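Local coordinates for protein-disulfide isomerase (Novosphingobium aromaticivorans, PDB 3GMF) that probably acts as a thioredoxin-fold thiol-disulfide oxidoreductase or isomerase, rearranging or forming disulfide bonds in other proteins, at residues A[28-33]-A[168-173]. Sequence-based numbering, arbitrary orientation.
Sequences PHCSHF and GTPSFM
Cys30 and Phe33 pack against Pro170 and Phe172 in a mostly buried apolar contact without a hydrogen bond across it. It joins the first turns of helix 28-46 to the loop that enters strand 171-174 and to the start of that strand. The peptide bond between Thr169 and Pro170 is cis, and the proline faces the helix. Cys30 SG lies 3.5 Å from Pro170 N and 3.7 Å from Pro170 CD. Thr169 CB is also 3.7 Å from Cys30 SG, so the sulfur meets both residues of the cis bond. His29, exposed at the border, lays its CB 3.6 Å from Pro170 CD and equally near Thr169 O. Further along, Phe33 has CG anti to the backbone N (chi1 169°), which carries its ring out to Phe172. The two side chains reach toward each other from their segments. Phe172 CZ sits over one face of the Phe33 ring, off its centre, and the ring planes are inclined at 51°. The closest carbons, Phe33 CZ and Phe172 CE1, are 3.5 Å apart. Leu188 of helix 185-196 touches both phenylalanine side chains. At the start of the strand, Ser171 OG donates a 2.6 Å hydrogen bond back to Gly168 O, from above the carbonyl plane. Cys30 is the second cysteine of a CPHC sequence with Cys27, consistent with a redox pair. A cis-proline loop facing a CxxC motif at a helix start is the hallmark of the thioredoxin-fold active site.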
loop_
_atom_site.group_PDB
_atom_site.type_symbol
_atom_site.label_atom_id
_atom_site.label_comp_id
_atom_site.label_asym_id
_atom_site.label_seq_id
_atom_site.Cartn_x
_atom_site.Cartn_y
_atom_site.Cartn_z
ATOM N N PRO A 28 -3.368 -6.451 -8.399
ATOM C CA PRO A 28 -4.619 -7.171 -8.143
ATOM C C PRO A 28 -4.456 -8.224 -7.046
ATOM O O PRO A 28 -5.413 -8.520 -6.311
ATOM C CB PRO A 28 -4.899 -7.844 -9.493
ATOM C CG PRO A 28 -3.532 -8.033 -10.107
ATOM C CD PRO A 28 -2.797 -6.779 -9.723
ATOM N N HIS A 29 -3.247 -8.762 -6.916
ATOM C CA HIS A 29 -2.956 -9.756 -5.871
ATOM C C HIS A 29 -3.013 -9.130 -4.493
ATOM O O HIS A 29 -3.494 -9.748 -3.550
ATOM C CB HIS A 29 -1.596 -10.419 -6.105
ATOM C CG HIS A 29 -1.456 -11.067 -7.448
ATOM N ND1 HIS A 29 -2.302 -12.064 -7.885
ATOM C CD2 HIS A 29 -0.555 -10.877 -8.440
ATOM C CE1 HIS A 29 -1.929 -12.458 -9.090
ATOM N NE2 HIS A 29 -0.872 -11.755 -9.449
ATOM N N CYS A 30 -2.541 -7.893 -4.364
ATOM C CA CYS A 30 -2.594 -7.189 -3.082
ATOM C C CYS A 30 -4.022 -6.853 -2.672
ATOM O O CYS A 30 -4.362 -6.948 -1.486
ATOM C CB CYS A 30 -1.772 -5.906 -3.127
ATOM S SG CYS A 30 -0.013 -6.267 -3.230
ATOM N N SER A 31 -4.848 -6.460 -3.646
ATOM C CA SER A 31 -6.270 -6.222 -3.373
ATOM C C SER A 31 -6.951 -7.495 -2.873
ATOM O O SER A 31 -7.575 -7.493 -1.801
ATOM C CB SER A 31 -6.987 -5.679 -4.607
ATOM O OG SER A 31 -8.380 -5.541 -4.343
ATOM N N HIS A 32 -6.814 -8.575 -3.641
ATOM C CA HIS A 32 -7.327 -9.882 -3.240
ATOM C C HIS A 32 -6.789 -10.309 -1.873
ATOM O O HIS A 32 -7.555 -10.792 -1.033
ATOM C CB HIS A 32 -7.015 -10.931 -4.320
ATOM C CG HIS A 32 -7.623 -12.277 -4.067
ATOM N ND1 HIS A 32 -8.970 -12.459 -3.834
ATOM C CD2 HIS A 32 -7.067 -13.512 -4.037
ATOM C CE1 HIS A 32 -9.215 -13.747 -3.659
ATOM N NE2 HIS A 32 -8.078 -14.407 -3.781
ATOM N N PHE A 33 -5.495 -10.100 -1.630
ATOM C CA PHE A 33 -4.901 -10.472 -0.334
ATOM C C PHE A 33 -5.515 -9.700 0.840
ATOM O O PHE A 33 -5.787 -10.279 1.892
ATOM C CB PHE A 33 -3.375 -10.283 -0.339
ATOM C CG PHE A 33 -2.755 -10.404 1.017
ATOM C CD1 PHE A 33 -2.572 -11.662 1.606
ATOM C CD2 PHE A 33 -2.350 -9.271 1.711
ATOM C CE1 PHE A 33 -1.998 -11.776 2.883
ATOM C CE2 PHE A 33 -1.780 -9.381 2.987
ATOM C CZ PHE A 33 -1.620 -10.643 3.572
ATOM N N GLY A 168 7.883 -9.469 -6.918
ATOM C CA GLY A 168 6.431 -9.629 -7.003
ATOM C C GLY A 168 5.741 -9.091 -5.753
ATOM O O GLY A 168 6.351 -8.959 -4.699
ATOM N N THR A 169 4.460 -8.760 -5.892
ATOM C CA THR A 169 3.629 -8.303 -4.768
ATOM C C THR A 169 2.326 -9.123 -4.673
ATOM O O THR A 169 1.854 -9.633 -5.693
ATOM C CB THR A 169 3.296 -6.815 -4.901
ATOM O OG1 THR A 169 2.832 -6.567 -6.234
ATOM C CG2 THR A 169 4.550 -5.953 -4.592
ATOM N N PRO A 170 1.782 -9.302 -3.445
ATOM C CA PRO A 170 2.394 -8.901 -2.176
ATOM C C PRO A 170 3.554 -9.840 -1.880
ATOM O O PRO A 170 3.571 -10.976 -2.381
ATOM C CB PRO A 170 1.268 -9.143 -1.148
ATOM C CG PRO A 170 0.481 -10.252 -1.738
ATOM C CD PRO A 170 0.477 -9.957 -3.224
ATOM N N SER A 171 4.518 -9.359 -1.109
ATOM C CA SER A 171 5.554 -10.232 -0.563
ATOM C C SER A 171 5.618 -10.004 0.939
ATOM O O SER A 171 5.141 -8.979 1.440
ATOM C CB SER A 171 6.911 -9.957 -1.222
ATOM O OG SER A 171 6.913 -10.350 -2.589
ATOM N N PHE A 172 6.232 -10.946 1.661
ATOM C CA PHE A 172 6.159 -10.944 3.117
ATOM C C PHE A 172 7.483 -11.314 3.744
ATOM O O PHE A 172 8.222 -12.108 3.187
ATOM C CB PHE A 172 5.079 -11.940 3.580
ATOM C CG PHE A 172 3.744 -11.705 2.940
ATOM C CD1 PHE A 172 2.946 -10.643 3.372
ATOM C CD2 PHE A 172 3.304 -12.514 1.892
ATOM C CE1 PHE A 172 1.732 -10.394 2.760
ATOM C CE2 PHE A 172 2.052 -12.280 1.278
ATOM C CZ PHE A 172 1.279 -11.241 1.729
ATOM N N MET A 173 7.766 -10.726 4.907
ATOM C CA MET A 173 8.824 -11.249 5.782
ATOM C C MET A 173 8.279 -11.551 7.168
ATOM O O MET A 173 7.392 -10.850 7.675
ATOM C CB MET A 173 10.060 -10.319 5.945
ATOM C CG MET A 173 10.391 -9.276 4.880
ATOM S SD MET A 173 12.029 -8.542 5.337
ATOM C CE MET A 173 13.116 -9.851 4.838
#